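Local coordinates for SxtG (Microseira wollei, PDB 6U1R), which is an amidinotransferase of the saxitoxin biosynthetic pathway, probably moving an amidino group by way of a covalent amidino-cysteine intermediate, at residues E95-L100 / V107-P112; H264-L269 / F366-L371; M270-G275 / W347-I352; V323-L326 / R330-V333; I332-Q337 / S358-L363. One frame throughout, in Å; residues are numbered along the deposited sequence.

In the fold
Interaction 2 lies near the centre of the chain; the other four lie further out. Interaction 1, partly buried, packs a helix on a strand of one small sheet, and a strand at the other edge of that sheet continues from the segment that carries the probable catalytic cysteine in interaction 2. There the chemistry turns polar and fully buried, with a carboxylate-imidazole hydrogen bond. Interactions 3, 4 and 5 share a second sheet: 4 is the hairpin itself, 3 packs the residue just before strand 350-354 on a third sheet, and 5 ties the end of strand 330-334 to a tyrosine through a bridging water. Phe-96, Leu-100, Ile-332 and Phe-366 knit interactions 1, 2, 4 and 5 together.

Interaction 1: residues E95-L100 / V107-P112; sequences EFIHIL and VRRVKP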
# COMPACT_ATOMS: atom_id res chain seq x y z
N GLU A 95 -21.39 19.21 17.39
CA GLU A 95 -22.80 19.37 17.01
C GLU A 95 -23.13 18.55 15.76
O GLU A 95 -24.21 17.95 15.67
CB GLU A 95 -23.12 20.85 16.78
CG GLU A 95 -24.58 21.10 16.41
CD GLU A 95 -25.57 20.41 17.37
OE1 GLU A 95 -25.37 20.49 18.61
OE2 GLU A 95 -26.53 19.78 16.88
N PHE A 96 -22.22 18.53 14.78
CA PHE A 96 -22.38 17.67 13.60
C PHE A 96 -22.55 16.21 14.01
O PHE A 96 -23.46 15.52 13.53
CB PHE A 96 -21.16 17.89 12.69
CG PHE A 96 -21.08 16.96 11.50
CD1 PHE A 96 -22.17 16.73 10.70
CD2 PHE A 96 -19.87 16.38 11.16
CE1 PHE A 96 -22.08 15.90 9.59
CE2 PHE A 96 -19.76 15.54 10.04
CZ PHE A 96 -20.88 15.31 9.25
N ILE A 97 -21.71 15.73 14.93
CA ILE A 97 -21.84 14.36 15.40
C ILE A 97 -23.18 14.15 16.11
O ILE A 97 -23.85 13.12 15.92
CB ILE A 97 -20.64 14.01 16.30
CG1 ILE A 97 -19.37 13.89 15.45
CG2 ILE A 97 -20.90 12.73 17.08
CD1 ILE A 97 -18.07 13.92 16.24
N HIS A 98 -23.61 15.13 16.92
CA HIS A 98 -24.90 15.02 17.60
C HIS A 98 -26.04 14.86 16.59
O HIS A 98 -26.95 14.05 16.79
CB HIS A 98 -25.16 16.24 18.48
CG HIS A 98 -24.56 16.18 19.86
ND1 HIS A 98 -24.49 15.02 20.61
CD2 HIS A 98 -24.03 17.15 20.64
CE1 HIS A 98 -23.93 15.27 21.78
NE2 HIS A 98 -23.64 16.56 21.82
N ILE A 99 -26.00 15.62 15.49
CA ILE A 99 -27.00 15.46 14.43
C ILE A 99 -26.96 14.05 13.85
O ILE A 99 -27.99 13.39 13.68
CB ILE A 99 -26.79 16.52 13.34
CG1 ILE A 99 -27.07 17.92 13.92
CG2 ILE A 99 -27.70 16.23 12.14
CD1 ILE A 99 -26.83 19.09 12.96
N LEU A 100 -25.76 13.58 13.47
CA LEU A 100 -25.64 12.24 12.91
C LEU A 100 -26.24 11.18 13.84
O LEU A 100 -26.96 10.28 13.39
CB LEU A 100 -24.17 11.92 12.64
CG LEU A 100 -23.49 12.68 11.49
CD1 LEU A 100 -21.99 12.37 11.48
CD2 LEU A 100 -24.10 12.32 10.15
N VAL A 107 -21.42 6.66 15.00
CA VAL A 107 -20.27 7.51 14.70
C VAL A 107 -19.03 6.94 15.39
O VAL A 107 -19.05 6.69 16.59
CB VAL A 107 -20.52 8.96 15.13
CG1 VAL A 107 -19.23 9.83 15.02
CG2 VAL A 107 -21.62 9.54 14.26
N ARG A 108 -17.96 6.75 14.62
CA ARG A 108 -16.66 6.38 15.15
C ARG A 108 -15.76 7.61 15.10
O ARG A 108 -15.42 8.09 14.01
CB ARG A 108 -16.04 5.22 14.37
CG ARG A 108 -16.95 4.06 14.06
CD ARG A 108 -17.57 3.42 15.31
NE ARG A 108 -16.59 2.75 16.16
CZ ARG A 108 -16.13 1.51 15.98
NH1 ARG A 108 -16.55 0.76 14.97
NH2 ARG A 108 -15.23 1.02 16.82
N ARG A 109 -15.37 8.12 16.28
CA ARG A 109 -14.54 9.31 16.38
C ARG A 109 -13.07 8.90 16.34
O ARG A 109 -12.61 8.19 17.23
CB ARG A 109 -14.81 10.08 17.67
CG ARG A 109 -16.14 10.77 17.77
CD ARG A 109 -16.33 11.27 19.20
NE ARG A 109 -17.60 11.96 19.43
CZ ARG A 109 -17.74 13.28 19.57
NH1 ARG A 109 -16.70 14.10 19.48
NH2 ARG A 109 -18.95 13.78 19.80
N VAL A 110 -12.35 9.34 15.31
CA VAL A 110 -10.93 9.04 15.26
C VAL A 110 -10.22 9.85 16.35
O VAL A 110 -10.56 11.02 16.61
CB VAL A 110 -10.34 9.34 13.87
CG1 VAL A 110 -10.19 10.81 13.66
CG2 VAL A 110 -8.99 8.66 13.72
N LYS A 111 -9.26 9.19 17.05
CA LYS A 111 -8.44 9.81 18.08
C LYS A 111 -7.20 10.44 17.47
O LYS A 111 -6.55 9.81 16.62
CB LYS A 111 -8.00 8.79 19.13
CG LYS A 111 -9.11 7.92 19.69
CD LYS A 111 -8.54 6.68 20.39
CE LYS A 111 -9.52 6.10 21.39
NZ LYS A 111 -10.95 6.23 20.94
N PRO A 112 -6.82 11.65 17.89
CA PRO A 112 -5.59 12.26 17.37
C PRO A 112 -4.36 11.43 17.71
O PRO A 112 -4.36 10.60 18.63
CB PRO A 112 -5.55 13.63 18.07
CG PRO A 112 -6.39 13.44 19.31
CD PRO A 112 -7.49 12.51 18.88
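The helix-to-strand limb of a beta-alpha-beta crossover is packed here, where Ile-97 and Leu-100 of helix 83-102 meet Val-107 and Arg-109 of strand 106-109. The axes of 95-100 and 107-109 run nearly antiparallel, at 153°, 9.9 Å apart at closest approach. Val-107 sets one methyl on each helix residue: its CG1 lies 3.9 Å from Ile-97 CG2, and its CG2 lies 3.8 Å from Leu-100 CB, the two side chains of this second pair meeting at about a right angle. Ile-97 also reaches beyond the valine. Its CD1 sits over the centre of one face of the Arg-109 guanidinium, 3.4 Å from CZ, while its CG2 approaches Arg-109 NH2 at 3.5 Å. The arginine chain, extended from CG to NE, carries the flat group to the helix, where NH1 hydrogen-bonds Asn-94 OD1 one turn earlier; the cation thus lies on an aliphatic methyl while its polar end is held by the same helix. Val-42 of the central strand 37-42 touches Ile-97, Leu-100 and Val-107 alike, and on another side of the helix Phe-96, Ile-99 and Leu-100 pack on Ile-332 of strand 330-334.

Interaction 2: residues H264-L269 / F366-L371; sequences HIDTTL and FHCATL
Asp-266 reaches both His-367 and Cys-368, and its OD2 meets the two of them. CB already lies against the imidazole, 3.4 Å from His-367 ND1. The first torsion, 51°, places CG between the backbone N and the carbonyl carbon and turns the carboxylate towards the cysteine, with CG 4.1 Å from Cys-368 SG. OD1 keeps 4.0 Å from the same sulfur. OD2 does most: it accepts a hydrogen bond from His-367 ND1 at 2.7 Å, nearly straight at 172°, and comes within 3.5 Å of Cys-368 SG. OD2 accepts with its anti lone pair, the one turned away from OD1, and it lies in the imidazole plane, at the ND1 edge of the ring. The carboxylate and ring planes are steeply inclined to each other, 74° apart.

This is probably the active-site centre of the amidinotransferase fold, in which Cys-368 is predicted to carry the amidino group. His-264, on the same loop as Asp-266, and Asp-215 are both predicted active-site residues, and His-264 NE2 is hydrogen-bonded to Asp-215 OD2. Asn-322 links the two segments from outside, its ND2 bonded to Asp-266 O and its OD1 to Cys-368 N. The far nitrogen of His-367, NE2, is bonded to Glu-33 OE1, and with a carboxylate at each of its nitrogens the His-367 ring is fixed in rotation. Cys-368 itself lies in the type I turn from His-367 to Thr-370, just where the chain passes into strand 370-375.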
# COMPACT_ATOMS: atom_id res chain seq x y z
N HIS A 264 -9.41 17.53 -5.13
CA HIS A 264 -10.61 16.84 -4.66
C HIS A 264 -11.83 17.27 -5.47
O HIS A 264 -11.91 18.41 -5.94
CB HIS A 264 -10.83 17.04 -3.15
CG HIS A 264 -9.65 16.62 -2.34
ND1 HIS A 264 -9.32 17.20 -1.13
CD2 HIS A 264 -8.70 15.69 -2.59
CE1 HIS A 264 -8.20 16.65 -0.68
NE2 HIS A 264 -7.82 15.72 -1.53
N ILE A 265 -12.73 16.31 -5.70
CA ILE A 265 -13.86 16.49 -6.61
C ILE A 265 -15.16 16.83 -5.89
O ILE A 265 -16.17 17.15 -6.55
CB ILE A 265 -14.02 15.22 -7.48
CG1 ILE A 265 -14.71 15.52 -8.83
CG2 ILE A 265 -14.74 14.08 -6.71
CD1 ILE A 265 -14.69 14.31 -9.82
N ASP A 266 -15.18 16.80 -4.55
CA ASP A 266 -16.44 16.85 -3.82
C ASP A 266 -16.89 18.28 -3.49
O ASP A 266 -17.73 18.47 -2.60
CB ASP A 266 -16.40 15.93 -2.58
CG ASP A 266 -15.19 16.11 -1.66
OD1 ASP A 266 -14.22 16.80 -2.01
OD2 ASP A 266 -15.22 15.49 -0.55
N THR A 267 -16.39 19.28 -4.23
CA THR A 267 -17.10 20.54 -4.44
C THR A 267 -17.38 20.78 -5.93
O THR A 267 -17.77 21.90 -6.30
CB THR A 267 -16.34 21.75 -3.87
OG1 THR A 267 -15.08 21.90 -4.50
CG2 THR A 267 -16.14 21.61 -2.38
N THR A 268 -17.22 19.75 -6.77
CA THR A 268 -17.36 19.85 -8.22
C THR A 268 -18.49 18.99 -8.75
O THR A 268 -19.35 19.48 -9.52
CB THR A 268 -16.03 19.47 -8.90
OG1 THR A 268 -14.98 20.38 -8.52
CG2 THR A 268 -16.16 19.44 -10.43
N LEU A 269 -18.52 17.71 -8.35
CA LEU A 269 -19.45 16.71 -8.89
C LEU A 269 -19.90 15.86 -7.70
O LEU A 269 -19.09 15.09 -7.17
CB LEU A 269 -18.77 15.87 -9.96
CG LEU A 269 -19.66 15.00 -10.84
CD1 LEU A 269 -20.34 15.81 -11.93
CD2 LEU A 269 -18.86 13.86 -11.43
N PHE A 366 -18.61 18.64 5.37
CA PHE A 366 -19.21 17.40 5.90
C PHE A 366 -18.73 16.15 5.15
O PHE A 366 -18.43 15.12 5.76
CB PHE A 366 -20.74 17.47 5.85
CG PHE A 366 -21.31 18.71 6.46
CD1 PHE A 366 -21.26 18.92 7.83
CD2 PHE A 366 -21.88 19.70 5.65
CE1 PHE A 366 -21.77 20.07 8.39
CE2 PHE A 366 -22.39 20.84 6.19
CZ PHE A 366 -22.34 21.04 7.56
N HIS A 367 -18.73 16.21 3.82
CA HIS A 367 -18.31 15.04 3.05
C HIS A 367 -16.82 14.74 3.28
O HIS A 367 -16.45 13.58 3.45
CB HIS A 367 -18.64 15.24 1.57
CG HIS A 367 -18.46 14.02 0.72
ND1 HIS A 367 -17.36 13.84 -0.09
CD2 HIS A 367 -19.26 12.94 0.52
CE1 HIS A 367 -17.48 12.70 -0.75
NE2 HIS A 367 -18.62 12.13 -0.40
N CYS A 368 -15.98 15.77 3.31
CA CYS A 368 -14.54 15.58 3.56
C CYS A 368 -14.29 14.98 4.94
O CYS A 368 -13.34 14.21 5.12
CB CYS A 368 -13.81 16.92 3.49
SG CYS A 368 -13.79 17.63 1.86
N ALA A 369 -15.08 15.40 5.93
CA ALA A 369 -14.90 15.07 7.33
C ALA A 369 -15.38 13.67 7.67
O ALA A 369 -15.26 13.27 8.83
CB ALA A 369 -15.64 16.09 8.20
N THR A 370 -15.89 12.90 6.70
CA THR A 370 -16.46 11.59 6.98
C THR A 370 -15.93 10.53 6.03
O THR A 370 -15.51 10.80 4.90
CB THR A 370 -18.00 11.63 6.87
OG1 THR A 370 -18.38 12.15 5.60
CG2 THR A 370 -18.59 12.44 8.02
N LEU A 371 -15.95 9.28 6.51
CA LEU A 371 -15.80 8.11 5.66
C LEU A 371 -16.99 7.20 5.95
O LEU A 371 -17.09 6.66 7.05
CB LEU A 371 -14.47 7.39 5.91
CG LEU A 371 -14.13 6.30 4.88
CD1 LEU A 371 -13.77 6.92 3.52
CD2 LEU A 371 -13.01 5.39 5.34

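Interaction 3: residues M270-G275 / W347-I352; sequences MPLAPG and WGFKPI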
# COMPACT_ATOMS: atom_id res chain seq x y z
N MET A 270 -21.16 15.98 -7.31
CA MET A 270 -21.67 15.31 -6.11
C MET A 270 -22.96 14.53 -6.40
O MET A 270 -24.06 15.12 -6.44
CB MET A 270 -21.89 16.32 -4.99
CG MET A 270 -20.55 16.82 -4.44
SD MET A 270 -19.72 15.48 -3.57
CE MET A 270 -20.42 15.71 -1.91
N PRO A 271 -22.86 13.22 -6.58
CA PRO A 271 -24.07 12.38 -6.65
C PRO A 271 -24.85 12.50 -5.35
O PRO A 271 -24.30 12.35 -4.26
CB PRO A 271 -23.51 10.97 -6.85
CG PRO A 271 -22.09 11.18 -7.33
CD PRO A 271 -21.62 12.43 -6.70
N LEU A 272 -26.15 12.75 -5.47
CA LEU A 272 -27.01 12.85 -4.29
C LEU A 272 -27.97 11.68 -4.11
O LEU A 272 -28.30 11.35 -2.98
CB LEU A 272 -27.83 14.15 -4.32
CG LEU A 272 -27.03 15.45 -4.42
CD1 LEU A 272 -27.97 16.64 -4.36
CD2 LEU A 272 -25.98 15.54 -3.33
N ALA A 273 -28.39 11.06 -5.20
CA ALA A 273 -29.37 9.98 -5.21
C ALA A 273 -29.40 9.39 -6.60
O ALA A 273 -28.94 10.02 -7.55
CB ALA A 273 -30.77 10.48 -4.82
N PRO A 274 -29.94 8.18 -6.76
CA PRO A 274 -30.10 7.63 -8.11
C PRO A 274 -30.80 8.62 -9.03
O PRO A 274 -31.87 9.13 -8.70
CB PRO A 274 -30.92 6.35 -7.89
CG PRO A 274 -30.55 5.94 -6.49
CD PRO A 274 -30.45 7.25 -5.73
N GLY A 275 -30.16 8.94 -10.15
CA GLY A 275 -30.66 9.88 -11.13
C GLY A 275 -30.47 11.36 -10.82
O GLY A 275 -31.00 12.19 -11.56
N TRP A 347 -35.54 20.80 -5.06
CA TRP A 347 -35.26 19.57 -5.80
C TRP A 347 -35.81 18.32 -5.13
O TRP A 347 -35.63 17.22 -5.67
CB TRP A 347 -33.74 19.41 -6.00
CG TRP A 347 -33.13 20.34 -7.02
CD1 TRP A 347 -33.70 20.77 -8.19
CD2 TRP A 347 -31.84 20.94 -6.96
NE1 TRP A 347 -32.83 21.61 -8.85
CE2 TRP A 347 -31.68 21.73 -8.12
CE3 TRP A 347 -30.79 20.90 -6.03
CZ2 TRP A 347 -30.52 22.46 -8.38
CZ3 TRP A 347 -29.64 21.62 -6.29
CH2 TRP A 347 -29.52 22.41 -7.46
N GLY A 348 -36.46 18.45 -3.98
CA GLY A 348 -37.11 17.33 -3.31
C GLY A 348 -36.36 16.70 -2.16
O GLY A 348 -36.81 15.66 -1.65
N PHE A 349 -35.22 17.26 -1.76
CA PHE A 349 -34.46 16.72 -0.65
C PHE A 349 -34.93 17.36 0.66
O PHE A 349 -35.72 18.30 0.68
CB PHE A 349 -32.96 16.95 -0.89
CG PHE A 349 -32.44 16.26 -2.11
CD1 PHE A 349 -32.06 14.92 -2.06
CD2 PHE A 349 -32.33 16.93 -3.32
CE1 PHE A 349 -31.57 14.27 -3.18
CE2 PHE A 349 -31.85 16.28 -4.46
CZ PHE A 349 -31.47 14.96 -4.40
N LYS A 350 -34.44 16.82 1.78
CA LYS A 350 -34.78 17.30 3.12
C LYS A 350 -33.50 17.76 3.80
O LYS A 350 -32.79 16.96 4.42
CB LYS A 350 -35.47 16.22 3.95
CG LYS A 350 -36.82 15.75 3.41
CD LYS A 350 -37.82 16.90 3.26
CE LYS A 350 -39.19 16.40 2.83
NZ LYS A 350 -40.21 17.50 2.89
N PRO A 351 -33.16 19.05 3.71
CA PRO A 351 -31.91 19.52 4.30
C PRO A 351 -31.96 19.50 5.82
O PRO A 351 -32.98 19.81 6.44
CB PRO A 351 -31.78 20.96 3.77
CG PRO A 351 -32.73 21.05 2.65
CD PRO A 351 -33.84 20.10 2.93
N ILE A 352 -30.85 19.09 6.41
CA ILE A 352 -30.62 19.19 7.85
C ILE A 352 -29.44 20.13 8.02
O ILE A 352 -28.33 19.83 7.55
CB ILE A 352 -30.36 17.81 8.48
CG1 ILE A 352 -31.54 16.88 8.20
CG2 ILE A 352 -30.11 17.97 9.97
CD1 ILE A 352 -31.24 15.42 8.36
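Leu-272, Ala-273 and Phe-349 meet through carbon alone; a polar bond lies further along strand 350-354, away from the ring, where Ile-352 N makes a probable backbone hydrogen bond to Val-331 O. It pairs strand 350-354, which follows Phe-349, with strand 330-334. On the other segment, Leu-272 and Ala-273 form a classic beta bulge at the end of strand 269-273, opposite Lys-276 of strand 276-279, and both side chains of the bulge are directed to the phenyl ring.

They use it differently. Leu-272 lays CD1 over the face, 4.3 Å from the ring centroid and 29° off the normal, an off-centre CH-pi contact; CD1 is equally near Phe-349 CZ and Phe-349 CE2, 3.9 Å from each. Its CB approaches Phe-349 CZ at 3.7 Å. Ala-273 instead sets its methyl at the ring edge, near the ring plane, with CB 4.2 Å from Phe-349 CE1. The aromatic side chain leaves its backbone with CG anti to the carbonyl carbon, chi1 -62°, which points the ring at the bulge.

Just before it, Gly-348 ends helix 338-346 in a Schellman motif, with a positive phi of 100° and two hydrogen bonds that close the final turn of the helix. The turn of chain after the helix therefore delivers Phe-349 to the neighbouring sheet, while Leu-344 of the helix touches both Leu-272 and Phe-349. The ring also touches Lys-276. At the start of the bulged segment, Met-270 CE lies 3.7 Å from His-367 CG.

Interaction 4: residues V323-L326 / R330-V333; sequences VLML and RVIV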
# COMPACT_ATOMS: atom_id res chain seq x y z
N VAL A 323 -21.77 18.40 0.66
CA VAL A 323 -22.85 17.88 1.50
C VAL A 323 -22.65 16.40 1.80
O VAL A 323 -21.85 15.71 1.15
CB VAL A 323 -24.21 18.11 0.83
CG1 VAL A 323 -24.52 19.61 0.74
CG2 VAL A 323 -24.24 17.45 -0.56
N LEU A 324 -23.41 15.89 2.77
CA LEU A 324 -23.38 14.48 3.17
C LEU A 324 -24.81 13.96 3.17
O LEU A 324 -25.66 14.53 3.86
CB LEU A 324 -22.73 14.28 4.55
CG LEU A 324 -22.75 12.83 5.08
CD1 LEU A 324 -21.85 11.96 4.24
CD2 LEU A 324 -22.36 12.74 6.56
N MET A 325 -25.06 12.89 2.42
CA MET A 325 -26.37 12.25 2.36
C MET A 325 -26.47 11.19 3.45
O MET A 325 -25.61 10.31 3.54
CB MET A 325 -26.59 11.58 1.00
CG MET A 325 -26.45 12.47 -0.24
SD MET A 325 -27.53 13.88 -0.21
CE MET A 325 -29.15 13.09 -0.22
N LEU A 326 -27.56 11.24 4.22
CA LEU A 326 -27.87 10.18 5.17
C LEU A 326 -28.73 9.08 4.57
O LEU A 326 -28.75 7.96 5.10
CB LEU A 326 -28.60 10.78 6.38
CG LEU A 326 -27.94 12.00 7.02
CD1 LEU A 326 -28.67 12.43 8.28
CD2 LEU A 326 -26.45 11.74 7.31
N ARG A 330 -32.41 12.79 3.01
CA ARG A 330 -31.87 13.64 4.05
C ARG A 330 -30.42 14.01 3.73
O ARG A 330 -29.60 13.13 3.46
CB ARG A 330 -31.92 12.92 5.40
CG ARG A 330 -33.35 12.74 5.99
CD ARG A 330 -33.30 11.91 7.29
NE ARG A 330 -32.86 10.54 7.04
CZ ARG A 330 -32.33 9.72 7.95
NH1 ARG A 330 -32.14 10.11 9.20
NH2 ARG A 330 -31.97 8.48 7.60
N VAL A 331 -30.13 15.30 3.77
CA VAL A 331 -28.82 15.83 3.37
C VAL A 331 -28.37 16.89 4.38
O VAL A 331 -29.12 17.82 4.69
CB VAL A 331 -28.87 16.42 1.94
CG1 VAL A 331 -30.00 17.42 1.77
CG2 VAL A 331 -27.53 17.04 1.56
N ILE A 332 -27.15 16.73 4.91
CA ILE A 332 -26.57 17.71 5.82
C ILE A 332 -25.90 18.79 4.98
O ILE A 332 -25.11 18.48 4.07
CB ILE A 332 -25.60 17.05 6.81
CG1 ILE A 332 -26.38 16.13 7.77
CG2 ILE A 332 -24.84 18.11 7.62
CD1 ILE A 332 -25.55 15.33 8.71
N VAL A 333 -26.20 20.05 5.29
CA VAL A 333 -25.75 21.20 4.51
C VAL A 333 -25.51 22.34 5.48
O VAL A 333 -26.11 22.41 6.56
CB VAL A 333 -26.79 21.54 3.42
CG1 VAL A 333 -28.15 21.61 4.01
CG2 VAL A 333 -26.46 22.83 2.68
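The guanidinium of Arg-330 carries Leu-326 CB over the centre of one face, 4.1 Å above its plane, at the turn end of a beta hairpin. A bend at chi3, -65°, folds the arginine so that this flat group comes back over the leucine. Its nitrogens are engaged by acids: NH1 is in a salt bridge with Glu-103, and NE in another with Asp-327 of the turn itself.

Behind this end the strands pair antiparallel. Leu-326 N donates to Arg-330 O at 2.9 Å, and Ile-332 N to Leu-324 O at 2.9 Å. The return bond of the second pair, Leu-324 N to Ile-332 O, is weak at 3.4 Å. Met-325 and Val-331 form the non-hydrogen-bonded pair between them. The methionine, bent at chi2 and chi3, curls its sulfur onto the valine, SD lying 3.6 Å from Val-331 CB, and Val-331 CG2 also meets Val-323 CB at 3.6 Å. On the other face, which bears Leu-324 and Ile-332, Leu-326 CD2 touches Ile-332 CD1 at 4.0 Å.

The hairpin is sandwiched: Phe-96 and Leu-100 of helix 83-102 cover the Leu-324 and Ile-332 face, Leu-344 of helix 338-346 packs on Val-331, and strand 350-354 extends the sheet beside strand 330-334.

Interaction 5: residues I332-Q337 / S358-L363; sequences IVEKKQ and SYYPFL
Tyr-360 meets Glu-334 with its hydroxyl end, the ring and the carboxylate planes turned 73° apart and the two side chains lying obliquely to each other. The contact joins the end of strand 330-334, where a type I turn runs from Glu-334 to Gln-337, to a 3-10 segment in the loop that leads to Cys-368, the predicted catalytic cysteine, and on to strand 370-375. Tyr-360 OH comes to the aliphatic part of the acid, 3.3 Å from Glu-334 CG and 3.6 Å from Glu-334 CB.

The glutamate is folded at chi2, -77°, and this swings its carboxylate back over its own turn. There OE1 accepts from Lys-336 N at 2.7 Å, the N-H arriving from above the carboxylate plane, 48° out of it. The backbone bond of the turn, Gln-337 N to Glu-334 O, is 2.9 Å long, and the turn leads straight into helix 338-346, with Gln-337 at the N-cap position. OE2, the other oxygen, is hydrogen-bonded to Phe-356 N, so backbone N-H groups from two parts of the chain hold the carboxylate.

With the acid turned this way, a single water completes the polar link between the segments. It donates to Glu-334 OE1 at 2.6 Å and receives hydrogen bonds from both remaining partners, Gln-337 NE2 at 2.9 Å and Tyr-360 OH at 2.8 Å. The phenol thus serves as donor to the water while its oxygen rests against the glutamate methylenes. Direct approach of the amide to the phenol is longer, Gln-337 NE2 standing 4.4 Å from Tyr-360 OH.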
# COMPACT_ATOMS: atom_id res chain seq x y z
N ILE A 332 -27.15 16.73 4.91
CA ILE A 332 -26.57 17.71 5.82
C ILE A 332 -25.90 18.79 4.98
O ILE A 332 -25.11 18.48 4.07
CB ILE A 332 -25.60 17.05 6.81
CG1 ILE A 332 -26.38 16.13 7.77
CG2 ILE A 332 -24.84 18.11 7.62
CD1 ILE A 332 -25.55 15.33 8.71
N VAL A 333 -26.20 20.05 5.29
CA VAL A 333 -25.75 21.20 4.51
C VAL A 333 -25.51 22.34 5.48
O VAL A 333 -26.11 22.41 6.56
CB VAL A 333 -26.79 21.54 3.42
CG1 VAL A 333 -28.15 21.61 4.01
CG2 VAL A 333 -26.46 22.83 2.68
N GLU A 334 -24.59 23.23 5.12
CA GLU A 334 -24.09 24.23 6.05
C GLU A 334 -25.03 25.44 6.15
O GLU A 334 -25.58 25.91 5.15
CB GLU A 334 -22.69 24.69 5.64
CG GLU A 334 -21.81 25.17 6.80
CD GLU A 334 -22.17 26.58 7.29
OE1 GLU A 334 -22.53 27.45 6.46
OE2 GLU A 334 -22.05 26.83 8.52
N LYS A 335 -25.15 25.96 7.37
CA LYS A 335 -26.21 26.91 7.72
C LYS A 335 -26.14 28.20 6.91
O LYS A 335 -27.19 28.78 6.59
CB LYS A 335 -26.12 27.21 9.22
CG LYS A 335 -27.08 28.29 9.71
CD LYS A 335 -27.34 28.16 11.21
CE LYS A 335 -28.30 29.24 11.73
NZ LYS A 335 -27.87 29.78 13.06
N LYS A 336 -24.95 28.69 6.58
CA LYS A 336 -24.87 29.93 5.83
C LYS A 336 -25.06 29.71 4.33
O LYS A 336 -25.10 30.69 3.58
CB LYS A 336 -23.54 30.64 6.11
CG LYS A 336 -23.44 31.17 7.55
CD LYS A 336 -22.26 32.11 7.71
CE LYS A 336 -21.86 32.26 9.18
NZ LYS A 336 -22.70 33.25 9.89
N GLN A 337 -25.22 28.47 3.87
CA GLN A 337 -25.39 28.21 2.45
C GLN A 337 -26.87 28.27 2.08
O GLN A 337 -27.49 27.29 1.67
CB GLN A 337 -24.79 26.85 2.09
CG GLN A 337 -23.32 26.80 2.34
CD GLN A 337 -22.53 27.61 1.34
OE1 GLN A 337 -22.85 27.61 0.14
NE2 GLN A 337 -21.48 28.29 1.80
N SER A 358 -16.29 26.73 10.75
CA SER A 358 -15.05 26.63 11.52
C SER A 358 -14.21 25.43 11.10
O SER A 358 -13.03 25.37 11.46
CB SER A 358 -15.33 26.52 13.02
OG SER A 358 -15.89 27.73 13.51
N TYR A 359 -14.80 24.48 10.39
CA TYR A 359 -14.06 23.34 9.87
C TYR A 359 -13.33 23.67 8.58
O TYR A 359 -12.33 23.02 8.26
CB TYR A 359 -15.02 22.18 9.64
CG TYR A 359 -14.42 20.81 9.91
CD1 TYR A 359 -14.38 20.28 11.20
CD2 TYR A 359 -13.93 20.02 8.87
CE1 TYR A 359 -13.85 19.02 11.46
CE2 TYR A 359 -13.39 18.76 9.12
CZ TYR A 359 -13.35 18.27 10.41
OH TYR A 359 -12.83 17.02 10.66
N TYR A 360 -13.79 24.69 7.84
CA TYR A 360 -13.22 24.95 6.51
C TYR A 360 -11.71 25.19 6.52
O TYR A 360 -11.05 24.80 5.54
CB TYR A 360 -13.92 26.16 5.88
CG TYR A 360 -15.39 25.98 5.53
CD1 TYR A 360 -16.06 24.78 5.70
CD2 TYR A 360 -16.11 27.05 5.01
CE1 TYR A 360 -17.41 24.66 5.37
CE2 TYR A 360 -17.43 26.94 4.68
CZ TYR A 360 -18.08 25.74 4.85
OH TYR A 360 -19.40 25.61 4.53
N PRO A 361 -11.11 25.85 7.52
CA PRO A 361 -9.65 26.04 7.50
C PRO A 361 -8.88 24.74 7.59
O PRO A 361 -7.68 24.72 7.29
CB PRO A 361 -9.37 26.93 8.72
CG PRO A 361 -10.67 27.44 9.18
CD PRO A 361 -11.73 26.52 8.68
N PHE A 362 -9.53 23.66 8.00
CA PHE A 362 -8.93 22.33 8.00
C PHE A 362 -9.15 21.60 6.68
O PHE A 362 -8.89 20.40 6.60
CB PHE A 362 -9.48 21.52 9.17
CG PHE A 362 -9.21 22.16 10.50
CD1 PHE A 362 -10.07 23.13 10.99
CD2 PHE A 362 -8.07 21.82 11.23
CE1 PHE A 362 -9.81 23.76 12.21
CE2 PHE A 362 -7.80 22.44 12.44
CZ PHE A 362 -8.66 23.42 12.93
N LEU A 363 -9.64 22.32 5.66
CA LEU A 363 -9.70 21.92 4.26
C LEU A 363 -10.81 20.92 3.97
O LEU A 363 -10.69 20.10 3.04
CB LEU A 363 -8.36 21.34 3.82
CG LEU A 363 -7.15 22.26 4.06
CD1 LEU A 363 -5.91 21.72 3.36
CD2 LEU A 363 -7.44 23.69 3.63
O HOH W 1 -20.86 27.96 4.57